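Local coordinates for Myo-inositol-1-phosphate synthase-related protein (Thermotoga maritima MSB8, PDB 3CIN) that belongs with the myo-inositol-1-phosphate synthase-related proteins and binds nicotinamide-adenine-dinucleotide in a Rossmann-type fold, at residues D65-K70 / L107-E112; G98-S103 / G113-M118; M118-A123 / N164-L169; T144-V149 / T170-Y175. All blocks are in the same frame, centred on the assembly; numbering follows the deposited sequence.

Interaction 1 (D65-K70 / L107-E112). With NAD (nicotinamide-adenine-dinucleotide), chain F.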
# COMPACT_ATOMS: atom_id res chain seq x y z
N ASP A 65 35.22 17.30 8.73
CA ASP A 65 33.92 17.92 8.90
C ASP A 65 34.09 19.44 9.03
O ASP A 65 35.21 19.96 8.98
CB ASP A 65 33.18 17.31 10.13
CG ASP A 65 31.69 17.19 9.92
OD1 ASP A 65 31.01 18.24 9.99
OD2 ASP A 65 31.20 16.05 9.67
N VAL A 66 32.96 20.13 9.15
CA VAL A 66 32.95 21.54 9.40
C VAL A 66 32.18 21.86 10.66
O VAL A 66 32.16 22.99 11.07
CB VAL A 66 32.39 22.34 8.20
CG1 VAL A 66 33.34 22.20 7.01
CG2 VAL A 66 31.04 21.88 7.87
N ASP A 67 31.56 20.85 11.29
CA ASP A 67 30.86 21.02 12.54
C ASP A 67 31.82 21.21 13.70
O ASP A 67 32.67 20.36 14.00
CB ASP A 67 29.97 19.81 12.74
CG ASP A 67 28.95 19.99 13.85
OD1 ASP A 67 29.13 20.86 14.74
OD2 ASP A 67 27.97 19.19 13.83
N ARG A 68 31.70 22.34 14.38
CA ARG A 68 32.59 22.65 15.48
C ARG A 68 32.43 21.63 16.61
O ARG A 68 33.36 21.39 17.35
CB ARG A 68 32.29 24.07 16.00
CG ARG A 68 33.35 24.63 16.95
CD ARG A 68 32.85 24.79 18.35
NE ARG A 68 32.76 26.19 18.74
CZ ARG A 68 33.81 27.00 18.92
NH1 ARG A 68 35.06 26.57 18.72
NH2 ARG A 68 33.61 28.27 19.30
N ALA A 69 31.23 21.06 16.73
CA ALA A 69 30.94 19.99 17.71
C ALA A 69 31.69 18.68 17.40
O ALA A 69 31.88 17.88 18.31
CB ALA A 69 29.42 19.75 17.82
N LYS A 70 32.11 18.46 16.15
CA LYS A 70 32.80 17.23 15.73
C LYS A 70 34.29 17.39 15.54
O LYS A 70 35.04 16.46 15.79
CB LYS A 70 32.18 16.68 14.45
CG LYS A 70 30.73 16.31 14.59
CD LYS A 70 30.15 15.74 13.36
CE LYS A 70 28.70 15.20 13.56
NZ LYS A 70 28.06 14.74 12.28
N LEU A 107 21.38 24.94 8.44
CA LEU A 107 21.27 23.95 9.51
C LEU A 107 21.79 24.46 10.83
O LEU A 107 22.66 25.34 10.87
CB LEU A 107 22.07 22.71 9.14
CG LEU A 107 21.61 22.02 7.85
CD1 LEU A 107 22.61 20.95 7.52
CD2 LEU A 107 20.24 21.44 8.02
N PRO A 108 21.31 23.88 11.93
CA PRO A 108 21.73 24.29 13.26
C PRO A 108 23.09 23.71 13.62
O PRO A 108 23.21 22.94 14.58
CB PRO A 108 20.63 23.73 14.15
CG PRO A 108 20.16 22.55 13.50
CD PRO A 108 20.31 22.80 11.99
N ILE A 109 24.10 24.07 12.82
CA ILE A 109 25.46 23.61 12.98
C ILE A 109 26.33 24.85 13.04
O ILE A 109 26.19 25.74 12.19
CB ILE A 109 25.92 22.77 11.75
CG1 ILE A 109 25.14 21.43 11.67
CG2 ILE A 109 27.42 22.55 11.78
CD1 ILE A 109 25.27 20.68 10.38
N GLU A 110 27.22 24.90 14.02
CA GLU A 110 28.21 25.94 14.13
C GLU A 110 29.40 25.55 13.24
O GLU A 110 30.14 24.61 13.56
CB GLU A 110 28.64 26.08 15.60
CG GLU A 110 29.35 27.33 15.91
CD GLU A 110 29.91 27.34 17.31
OE1 GLU A 110 29.43 26.54 18.16
OE2 GLU A 110 30.82 28.16 17.57
N ALA A 111 29.54 26.24 12.11
CA ALA A 111 30.51 25.86 11.08
C ALA A 111 31.89 26.45 11.27
O ALA A 111 32.04 27.60 11.70
CB ALA A 111 29.97 26.28 9.70
N GLU A 112 32.92 25.66 10.97
CA GLU A 112 34.26 26.19 10.76
C GLU A 112 34.95 25.57 9.56
O GLU A 112 34.73 24.42 9.19
CB GLU A 112 35.12 26.07 12.01
CG GLU A 112 34.90 24.92 12.88
CD GLU A 112 35.75 25.01 14.15
OE1 GLU A 112 35.53 25.97 14.94
OE2 GLU A 112 36.62 24.13 14.37
PA NAD F . 24.30 14.04 7.43
O1A NAD F . 23.96 13.10 8.55
O2A NAD F . 23.78 15.42 7.68
O5B NAD F . 25.86 14.12 7.39
C5B NAD F . 26.53 15.11 6.62
C4B NAD F . 27.83 15.44 7.34
O4B NAD F . 28.62 16.25 6.49
C3B NAD F . 27.67 16.19 8.65
O3B NAD F . 28.52 15.66 9.66
C2B NAD F . 28.09 17.61 8.30
O2B NAD F . 28.47 18.36 9.43
C1B NAD F . 29.18 17.33 7.29
N9A NAD F . 29.50 18.44 6.38
C8A NAD F . 28.56 19.29 5.81
N7A NAD F . 29.24 20.09 4.92
C5A NAD F . 30.56 19.73 4.96
C6A NAD F . 31.70 20.26 4.35
N6A NAD F . 31.64 21.28 3.44
N1A NAD F . 32.90 19.62 4.59
C2A NAD F . 32.97 18.56 5.47
N3A NAD F . 31.87 18.07 6.14
C4A NAD F . 30.69 18.68 5.88
O3 NAD F . 23.79 13.47 6.05
PN NAD F . 23.81 11.96 5.61
O1N NAD F . 22.43 11.41 5.78
O2N NAD F . 25.02 11.27 6.13
O5D NAD F . 23.96 12.11 4.03
C5D NAD F . 25.21 12.48 3.47
C4D NAD F . 25.07 12.82 1.99
O4D NAD F . 24.76 11.65 1.29
C3D NAD F . 24.02 13.86 1.64
O3D NAD F . 24.50 14.69 0.55
C2D NAD F . 22.90 12.98 1.10
O2D NAD F . 22.09 13.67 0.14
C1D NAD F . 23.71 11.91 0.40
N1N NAD F . 22.95 10.69 0.16
C2N NAD F . 22.44 10.01 1.19
C3N NAD F . 21.74 8.82 0.85
C7N NAD F . 21.39 7.92 1.95
O7N NAD F . 21.66 8.38 3.21
N7N NAD F . 20.84 6.72 1.69
C4N NAD F . 21.59 8.39 -0.45
C5N NAD F . 22.12 9.11 -1.48
C6N NAD F . 22.82 10.28 -1.14
O HOH W 1 27.62 22.67 15.90
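R68 reaches across two glutamates of the facing loop, and each part of its chain has a neighbour there. CB rests 3.3 Å from E110 O, the carbonyl oxygen that also takes the hydrogen bond of R68 N. CG, set anti to the backbone N (chi1 -167°), lies 3.3 Å from E112 OE1. Bends at chi2 and chi3 then bring CD past the E110 carboxylate and turn NE to E110 OE2, 3.0 Å away, in a salt bridge whose hydrogen bond is weak. The two side chains run side by side in one direction, yet guanidinium and carboxylate stand almost perpendicular, their planes 89° apart. Toward E112 OE1 the tip makes only a long salt bridge from NH1, a matter of charge, since the oxygen lies well out of the guanidinium plane.

Below this exposed network the backbones form a single bridge between D67 and A111, in which E112 N donates to V66 O over 2.8 Å. The first loop follows strand 58-65 of a Rossmann-type sheet, and D65 at the strand's end is the acidic residue such folds commonly use for the adenosine ribose: OD1 accepts from NAD O2B (2.6 Å) and OD2 from O3B. OD1 also takes V66 N and D67 N, the latter closing an Asx turn, so the carboxylate is fixed by the loop it starts. K70 NZ, also bonded to Q21 O and Y82 OH, donates to the same O3B. I109 presses CG2 against the carboxylate carbon of D67, CG, at 3.6 Å, while a water joins D67 OD1 to E110 N.

Interaction 2 (G98-S103 / G113-M118); sequences GVHLGS and GLEDSM. With NAD (nicotinamide-adenine-dinucleotide), chain F.
V99 and G113 bring the two backbones within 4.3 Å, CA to CA, and beside them L114 N donates an almost straight bond (170°) to G98 O, just before the first segment folds into a type II' turn from H100 to S103. The carboxylate of E115 is aimed at the start of that turn. Its CG sits between the backbone N and the carbonyl carbon (chi1 83°), and a second bend at chi2 curls the chain back, so that OE2 accepts L101 N at 2.7 Å and OE1 accepts H100 N at 3.2 Å, both on the syn side. OE2 also hangs over the centre of the H100 imidazole, 3.1 Å above its plane.

In this Rossmann-type domain the loop beyond strand 96-97 forms part of the adenine pocket: NAD N6A donates to V99 O and, nearly straight, to S103 OG.

The H100 ring is held by both nitrogens. NE2 donates to D116 OD1 over 2.6 Å and ND1 to L101 O over 2.8 Å, each acceptor close to the ring plane, which should fix the ring's rotation and is consistent with an imidazole protonated on both nitrogens, and so probably positively charged, with one carboxylate at its edge and another over its face. The D116 carboxylate is turned 49° from the ring, and its OD2 accepts G113 N from above the carboxylate plane. G113 lets the ring edge come close, with CD2 3.5 Å from its N. On the apolar side V99 CG1 meets L114 CB at 4.1 Å, and A123 of helix 120-134 touches both residues.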
# COMPACT_ATOMS: atom_id res chain seq x y z
N GLY A 98 37.57 20.83 7.48
CA GLY A 98 37.47 21.03 6.05
C GLY A 98 37.22 22.46 5.59
O GLY A 98 37.75 23.40 6.16
N VAL A 99 36.49 22.60 4.49
CA VAL A 99 36.07 23.87 3.91
C VAL A 99 34.55 23.85 3.87
O VAL A 99 33.96 22.87 3.40
CB VAL A 99 36.67 24.05 2.48
CG1 VAL A 99 38.17 24.14 2.55
CG2 VAL A 99 36.33 22.94 1.57
N HIS A 100 33.90 24.91 4.33
CA HIS A 100 32.45 24.87 4.52
C HIS A 100 31.65 25.41 3.38
O HIS A 100 30.60 24.88 3.03
CB HIS A 100 31.97 25.50 5.86
CG HIS A 100 32.31 26.94 6.05
ND1 HIS A 100 31.56 27.97 5.52
CD2 HIS A 100 33.29 27.53 6.79
CE1 HIS A 100 32.07 29.13 5.88
NE2 HIS A 100 33.12 28.89 6.66
N LEU A 101 32.15 26.50 2.80
CA LEU A 101 31.38 27.29 1.86
C LEU A 101 29.92 27.40 2.33
O LEU A 101 29.67 27.77 3.48
CB LEU A 101 31.54 26.73 0.46
CG LEU A 101 32.96 27.01 -0.05
CD1 LEU A 101 33.28 26.07 -1.15
CD2 LEU A 101 33.06 28.46 -0.51
N GLY A 102 28.95 27.08 1.49
CA GLY A 102 27.55 27.28 1.91
C GLY A 102 26.87 26.08 2.54
O GLY A 102 25.66 26.08 2.73
N SER A 103 27.64 25.02 2.81
CA SER A 103 27.04 23.69 3.03
C SER A 103 25.96 23.63 4.13
O SER A 103 24.89 23.10 3.90
CB SER A 103 28.12 22.71 3.46
OG SER A 103 28.97 22.34 2.37
N GLY A 113 35.80 26.37 8.94
CA GLY A 113 36.37 26.04 7.65
C GLY A 113 37.72 26.66 7.45
O GLY A 113 38.01 27.76 7.96
N LEU A 114 38.57 25.97 6.73
CA LEU A 114 39.89 26.51 6.38
C LEU A 114 39.74 27.89 5.72
O LEU A 114 40.51 28.80 5.99
CB LEU A 114 40.63 25.54 5.46
CG LEU A 114 41.12 24.25 6.09
CD1 LEU A 114 41.66 23.29 5.01
CD2 LEU A 114 42.22 24.61 7.12
N GLU A 115 38.69 28.08 4.93
CA GLU A 115 38.61 29.28 4.06
C GLU A 115 38.14 30.51 4.84
O GLU A 115 38.03 31.60 4.28
CB GLU A 115 37.78 28.98 2.78
CG GLU A 115 36.24 29.10 2.91
CD GLU A 115 35.54 27.99 3.67
OE1 GLU A 115 36.20 27.15 4.31
OE2 GLU A 115 34.28 28.00 3.63
N ASP A 116 37.89 30.33 6.14
CA ASP A 116 37.66 31.42 7.09
C ASP A 116 38.94 32.22 7.36
O ASP A 116 38.88 33.37 7.76
CB ASP A 116 37.20 30.88 8.43
CG ASP A 116 35.80 30.23 8.39
OD1 ASP A 116 34.99 30.53 7.49
OD2 ASP A 116 35.52 29.44 9.30
N SER A 117 40.09 31.59 7.16
CA SER A 117 41.37 32.23 7.45
C SER A 117 42.32 32.28 6.26
O SER A 117 43.49 32.67 6.42
CB SER A 117 42.04 31.48 8.59
OG SER A 117 42.46 30.19 8.16
N MET A 118 41.85 31.85 5.09
CA MET A 118 42.72 31.77 3.90
C MET A 118 41.87 31.72 2.64
O MET A 118 40.65 31.52 2.71
CB MET A 118 43.70 30.58 4.01
CG MET A 118 43.09 29.20 3.96
SD MET A 118 44.22 27.84 4.33
CE MET A 118 44.35 27.95 6.11
PA NAD F . 24.30 14.04 7.43
O1A NAD F . 23.96 13.10 8.55
O2A NAD F . 23.78 15.42 7.68
O5B NAD F . 25.86 14.12 7.39
C5B NAD F . 26.53 15.11 6.62
C4B NAD F . 27.83 15.44 7.34
O4B NAD F . 28.62 16.25 6.49
C3B NAD F . 27.67 16.19 8.65
O3B NAD F . 28.52 15.66 9.66
C2B NAD F . 28.09 17.61 8.30
O2B NAD F . 28.47 18.36 9.43
C1B NAD F . 29.18 17.33 7.29
N9A NAD F . 29.50 18.44 6.38
C8A NAD F . 28.56 19.29 5.81
N7A NAD F . 29.24 20.09 4.92
C5A NAD F . 30.56 19.73 4.96
C6A NAD F . 31.70 20.26 4.35
N6A NAD F . 31.64 21.28 3.44
N1A NAD F . 32.90 19.62 4.59
C2A NAD F . 32.97 18.56 5.47
N3A NAD F . 31.87 18.07 6.14
C4A NAD F . 30.69 18.68 5.88
O3 NAD F . 23.79 13.47 6.05
PN NAD F . 23.81 11.96 5.61
O1N NAD F . 22.43 11.41 5.78
O2N NAD F . 25.02 11.27 6.13
O5D NAD F . 23.96 12.11 4.03
C5D NAD F . 25.21 12.48 3.47
C4D NAD F . 25.07 12.82 1.99
O4D NAD F . 24.76 11.65 1.29
C3D NAD F . 24.02 13.86 1.64
O3D NAD F . 24.50 14.69 0.55
C2D NAD F . 22.90 12.98 1.10
O2D NAD F . 22.09 13.67 0.14
C1D NAD F . 23.71 11.91 0.40
N1N NAD F . 22.95 10.69 0.16
C2N NAD F . 22.44 10.01 1.19
C3N NAD F . 21.74 8.82 0.85
C7N NAD F . 21.39 7.92 1.95
O7N NAD F . 21.66 8.38 3.21
N7N NAD F . 20.84 6.72 1.69
C4N NAD F . 21.59 8.39 -0.45
C5N NAD F . 22.12 9.11 -1.48
C6N NAD F . 22.82 10.28 -1.14

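Interaction 3 (M118-A123 / N164-L169)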
# COMPACT_ATOMS: atom_id res chain seq x y z
N MET A 118 41.85 31.85 5.09
CA MET A 118 42.72 31.77 3.90
C MET A 118 41.87 31.72 2.64
O MET A 118 40.65 31.52 2.71
CB MET A 118 43.70 30.58 4.01
CG MET A 118 43.09 29.20 3.96
SD MET A 118 44.22 27.84 4.33
CE MET A 118 44.35 27.95 6.11
N THR A 119 42.48 31.96 1.48
CA THR A 119 41.76 31.84 0.22
C THR A 119 41.43 30.37 -0.13
O THR A 119 42.03 29.45 0.41
CB THR A 119 42.58 32.43 -0.91
OG1 THR A 119 43.79 31.65 -1.08
CG2 THR A 119 42.93 33.90 -0.57
N LEU A 120 40.52 30.17 -1.08
CA LEU A 120 40.21 28.80 -1.51
C LEU A 120 41.48 28.09 -2.05
O LEU A 120 41.73 26.90 -1.80
CB LEU A 120 39.13 28.80 -2.58
CG LEU A 120 37.72 29.00 -1.97
CD1 LEU A 120 36.68 29.15 -3.08
CD2 LEU A 120 37.35 27.89 -0.98
N LYS A 121 42.28 28.82 -2.80
CA LYS A 121 43.48 28.24 -3.38
C LYS A 121 44.43 27.78 -2.28
O LYS A 121 45.04 26.72 -2.36
CB LYS A 121 44.17 29.26 -4.30
CG LYS A 121 45.33 28.70 -5.09
CD LYS A 121 45.77 29.71 -6.20
CE LYS A 121 46.80 29.10 -7.18
NZ LYS A 121 47.24 30.04 -8.33
N GLU A 122 44.57 28.60 -1.25
CA GLU A 122 45.36 28.23 -0.09
C GLU A 122 44.80 27.05 0.70
O GLU A 122 45.57 26.19 1.17
CB GLU A 122 45.49 29.42 0.87
CG GLU A 122 46.43 30.49 0.31
CD GLU A 122 46.44 31.79 1.10
OE1 GLU A 122 45.37 32.22 1.63
OE2 GLU A 122 47.55 32.41 1.14
N ALA A 123 43.47 27.05 0.87
CA ALA A 123 42.75 25.98 1.59
C ALA A 123 42.96 24.64 0.86
O ALA A 123 43.26 23.60 1.49
CB ALA A 123 41.26 26.35 1.72
N ASN A 164 39.14 32.96 -5.92
CA ASN A 164 38.56 32.81 -4.58
C ASN A 164 37.04 33.05 -4.63
O ASN A 164 36.48 33.79 -3.80
CB ASN A 164 39.22 33.78 -3.60
CG ASN A 164 38.96 33.44 -2.15
OD1 ASN A 164 38.76 32.28 -1.80
ND2 ASN A 164 38.98 34.46 -1.28
N ASP A 165 36.41 32.47 -5.64
CA ASP A 165 35.01 32.79 -5.95
C ASP A 165 34.09 31.87 -5.12
O ASP A 165 33.44 30.91 -5.62
CB ASP A 165 34.72 32.69 -7.46
CG ASP A 165 33.35 33.28 -7.86
OD1 ASP A 165 32.56 33.65 -6.96
OD2 ASP A 165 33.06 33.34 -9.10
N LYS A 166 34.00 32.22 -3.85
CA LYS A 166 33.28 31.41 -2.89
C LYS A 166 31.80 31.32 -3.20
O LYS A 166 31.21 30.24 -3.06
CB LYS A 166 33.48 31.96 -1.48
CG LYS A 166 34.86 31.79 -0.95
CD LYS A 166 34.94 32.45 0.44
CE LYS A 166 36.29 32.92 0.81
NZ LYS A 166 36.35 33.30 2.27
N GLU A 167 31.19 32.41 -3.67
CA GLU A 167 29.77 32.40 -4.00
C GLU A 167 29.45 31.45 -5.15
O GLU A 167 28.31 30.98 -5.27
CB GLU A 167 29.28 33.81 -4.40
N ARG A 168 30.45 31.15 -5.99
CA ARG A 168 30.24 30.26 -7.16
C ARG A 168 30.35 28.75 -6.86
O ARG A 168 29.76 27.93 -7.54
CB ARG A 168 31.28 30.63 -8.23
CG ARG A 168 31.23 29.81 -9.52
CD ARG A 168 29.93 29.94 -10.26
NE ARG A 168 29.77 29.06 -11.42
CZ ARG A 168 29.39 27.79 -11.37
NH1 ARG A 168 29.15 27.18 -10.21
NH2 ARG A 168 29.26 27.11 -12.49
N LEU A 169 31.15 28.40 -5.86
CA LEU A 169 31.58 27.04 -5.63
C LEU A 169 30.84 26.38 -4.48
O LEU A 169 30.37 27.07 -3.57
CB LEU A 169 33.05 27.04 -5.31
CG LEU A 169 33.98 27.20 -6.52
CD1 LEU A 169 35.33 27.73 -6.09
CD2 LEU A 169 34.12 25.86 -7.25
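N164 OD1 accepts the backbone N of L120 at 2.8 Å, the one hydrogen bond that joins the two segments. The bond is fairly straight at the hydrogen (160°), but the donor stands above the amide plane, 48° out of it, and misses the oxygen's lone pairs. With CG anti to its backbone N (chi1 -164°), the asparagine crosses L120 at about a right angle, and the same OD1 lies 3.4 Å from L120 CG. ND2 faces the methyl of T119.

L120 itself points across the contact. Its CD1 touches L169 CD1 at 3.6 Å, the two leucines sliding past each other in opposite directions, and packs 3.8 Å from K166 CG. The lysine chain runs on extended until NZ reaches the carbonyl oxygen of E115. Behind L169 stand A160 and I161 of helix 154-162.

Both ends of the polar link are helix termini. T119 and E122 form a capping box: T119 N donates to E122 OE1 (2.9 Å) and E122 N to T119 OG1 (3.2 Å). N164, with positive phi, is the C-prime residue of a Schellman motif closing helix 154-162. Here, then, the first turn of one helix is tied to the Schellman end of another.

Interaction 4 (T144-V149 / T170-Y175); sequences TTEAFV and TATQVY. With NAD (nicotinamide-adenine-dinucleotide), chain F.
The N-terminus of helix 171-186 receives the carboxylate of E146, a buried acid from the loop that follows strand 138-141 of the Rossmann-type sheet. Three donors of the helix start bind it. T172 N reaches OE2 at 2.9 Å on the syn side, near the carboxylate plane, whereas T172 OG1 comes to the same oxygen from above that plane at 2.7 Å. OE1 takes T170 OG1 at 2.8 Å, well out of the plane on the opposite face from T172 OG1, and is bonded to T197 OG1 as well. The helix end would probably help to stabilise its negative charge.

T170 CG2 packs 3.7 Å from F148 CB. Q173 NE2 donates to V149 O (3.1 Å) in the plane of its own amide but from above the carbonyl plane; R168 NH1 binds this carbonyl too. Q173 OE1 accepts T170 N at 2.9 Å, and with the weak return bond from Q173 N to T170 OG1 this makes a capping box.

Both segments also touch NAD: T145 OG1 accepts from O2D, and Y175 OH donates to N1A at 2.6 Å. A capped helix start beside a strand-end loop thus lines the dinucleotide pocket of a Rossmann-type domain.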
# COMPACT_ATOMS: atom_id res chain seq x y z
N THR A 144 26.89 17.19 3.35
CA THR A 144 25.55 17.75 3.24
C THR A 144 25.23 18.10 1.79
O THR A 144 26.05 18.61 1.06
CB THR A 144 25.45 19.02 4.12
OG1 THR A 144 25.65 18.67 5.51
CG2 THR A 144 24.13 19.77 3.97
N THR A 145 24.01 17.77 1.37
CA THR A 145 23.52 18.17 0.04
C THR A 145 23.65 19.67 -0.22
O THR A 145 23.40 20.48 0.66
CB THR A 145 22.02 17.75 -0.09
OG1 THR A 145 21.83 16.39 0.29
CG2 THR A 145 21.51 17.91 -1.47
N GLU A 146 23.96 20.04 -1.49
CA GLU A 146 24.43 21.37 -1.89
C GLU A 146 23.62 21.94 -3.04
O GLU A 146 23.16 21.19 -3.91
CB GLU A 146 25.86 21.35 -2.41
CG GLU A 146 26.85 20.73 -1.46
CD GLU A 146 28.16 20.38 -2.09
OE1 GLU A 146 28.23 20.27 -3.33
OE2 GLU A 146 29.12 20.18 -1.33
N ALA A 147 23.38 23.25 -2.97
CA ALA A 147 22.80 23.97 -4.12
C ALA A 147 23.98 24.28 -5.08
O ALA A 147 24.69 25.26 -4.88
CB ALA A 147 22.14 25.25 -3.66
N PHE A 148 24.19 23.45 -6.09
CA PHE A 148 25.38 23.54 -6.96
C PHE A 148 24.94 23.95 -8.35
O PHE A 148 23.75 23.81 -8.72
CB PHE A 148 26.11 22.21 -7.03
CG PHE A 148 25.34 21.13 -7.77
CD1 PHE A 148 24.33 20.45 -7.15
CD2 PHE A 148 25.59 20.86 -9.12
CE1 PHE A 148 23.57 19.52 -7.84
CE2 PHE A 148 24.84 19.93 -9.80
CZ PHE A 148 23.86 19.26 -9.18
N VAL A 149 25.91 24.44 -9.10
CA VAL A 149 25.77 24.65 -10.53
C VAL A 149 27.05 24.12 -11.18
O VAL A 149 28.14 24.55 -10.82
CB VAL A 149 25.64 26.14 -10.86
CG1 VAL A 149 25.74 26.39 -12.39
CG2 VAL A 149 24.35 26.72 -10.24
N THR A 170 30.73 25.07 -4.53
CA THR A 170 30.31 24.30 -3.37
C THR A 170 31.51 23.55 -2.78
O THR A 170 32.56 23.37 -3.42
CB THR A 170 29.24 23.28 -3.71
OG1 THR A 170 29.79 22.24 -4.52
CG2 THR A 170 28.05 24.00 -4.39
N ALA A 171 31.33 23.02 -1.58
CA ALA A 171 32.41 22.29 -0.91
C ALA A 171 32.85 21.08 -1.72
O ALA A 171 34.04 20.84 -1.86
CB ALA A 171 32.00 21.87 0.51
N THR A 172 31.92 20.28 -2.19
CA THR A 172 32.24 19.09 -2.98
C THR A 172 33.05 19.47 -4.22
O THR A 172 34.01 18.75 -4.58
CB THR A 172 30.95 18.36 -3.42
OG1 THR A 172 30.25 17.89 -2.24
CG2 THR A 172 31.25 17.24 -4.39
N GLN A 173 32.73 20.62 -4.86
CA GLN A 173 33.51 21.06 -6.02
C GLN A 173 34.96 21.37 -5.61
O GLN A 173 35.88 21.03 -6.30
CB GLN A 173 32.85 22.22 -6.69
CG GLN A 173 31.52 21.82 -7.34
CD GLN A 173 30.74 23.04 -7.89
OE1 GLN A 173 30.74 24.11 -7.27
NE2 GLN A 173 30.04 22.86 -9.02
N VAL A 174 35.14 22.03 -4.47
CA VAL A 174 36.47 22.34 -3.97
C VAL A 174 37.20 21.06 -3.57
O VAL A 174 38.41 20.88 -3.90
CB VAL A 174 36.38 23.32 -2.80
CG1 VAL A 174 37.79 23.56 -2.19
CG2 VAL A 174 35.76 24.68 -3.24
N TYR A 175 36.51 20.16 -2.88
CA TYR A 175 37.14 18.88 -2.50
C TYR A 175 37.58 18.00 -3.69
O TYR A 175 38.68 17.44 -3.64
CB TYR A 175 36.24 18.08 -1.60
CG TYR A 175 36.01 18.61 -0.22
CD1 TYR A 175 37.06 19.05 0.60
CD2 TYR A 175 34.73 18.61 0.33
CE1 TYR A 175 36.82 19.45 1.89
CE2 TYR A 175 34.50 19.01 1.63
CZ TYR A 175 35.56 19.45 2.41
OH TYR A 175 35.31 19.91 3.70
PA NAD F . 24.30 14.04 7.43
O1A NAD F . 23.96 13.10 8.55
O2A NAD F . 23.78 15.42 7.68
O5B NAD F . 25.86 14.12 7.39
C5B NAD F . 26.53 15.11 6.62
C4B NAD F . 27.83 15.44 7.34
O4B NAD F . 28.62 16.25 6.49
C3B NAD F . 27.67 16.19 8.65
O3B NAD F . 28.52 15.66 9.66
C2B NAD F . 28.09 17.61 8.30
O2B NAD F . 28.47 18.36 9.43
C1B NAD F . 29.18 17.33 7.29
N9A NAD F . 29.50 18.44 6.38
C8A NAD F . 28.56 19.29 5.81
N7A NAD F . 29.24 20.09 4.92
C5A NAD F . 30.56 19.73 4.96
C6A NAD F . 31.70 20.26 4.35
N6A NAD F . 31.64 21.28 3.44
N1A NAD F . 32.90 19.62 4.59
C2A NAD F . 32.97 18.56 5.47
N3A NAD F . 31.87 18.07 6.14
C4A NAD F . 30.69 18.68 5.88
O3 NAD F . 23.79 13.47 6.05
PN NAD F . 23.81 11.96 5.61
O1N NAD F . 22.43 11.41 5.78
O2N NAD F . 25.02 11.27 6.13
O5D NAD F . 23.96 12.11 4.03
C5D NAD F . 25.21 12.48 3.47
C4D NAD F . 25.07 12.82 1.99
O4D NAD F . 24.76 11.65 1.29
C3D NAD F . 24.02 13.86 1.64
O3D NAD F . 24.50 14.69 0.55
C2D NAD F . 22.90 12.98 1.10
O2D NAD F . 22.09 13.67 0.14
C1D NAD F . 23.71 11.91 0.40
N1N NAD F . 22.95 10.69 0.16
C2N NAD F . 22.44 10.01 1.19
C3N NAD F . 21.74 8.82 0.85
C7N NAD F . 21.39 7.92 1.95
O7N NAD F . 21.66 8.38 3.21
N7N NAD F . 20.84 6.72 1.69
C4N NAD F . 21.59 8.39 -0.45
C5N NAD F . 22.12 9.11 -1.48
C6N NAD F . 22.82 10.28 -1.14
O HOH W 2 28.30 25.43 -7.65

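In the fold
Interactions 2 and 4 are the buried contacts of the four, and their carboxylates are met largely by backbone amides and hydroxyls; interaction 1 reaches the surface, where an arginine and two glutamates form a charged network. Interaction 3 is partly buried and relies on one amide oxygen and leucine packing. Interactions 1, 2 and 4 share NAD, holding ribose hydroxyls or adenine, whereas interaction 3 stands a layer behind. Neighbours are stitched together: D65 O to G98 N between 1 and 2, V99 N to Y175 OH between 2 and 4, K166 NZ to E115 O between 2 and 3, and R168 NH1 to V149 O between 3 and 4.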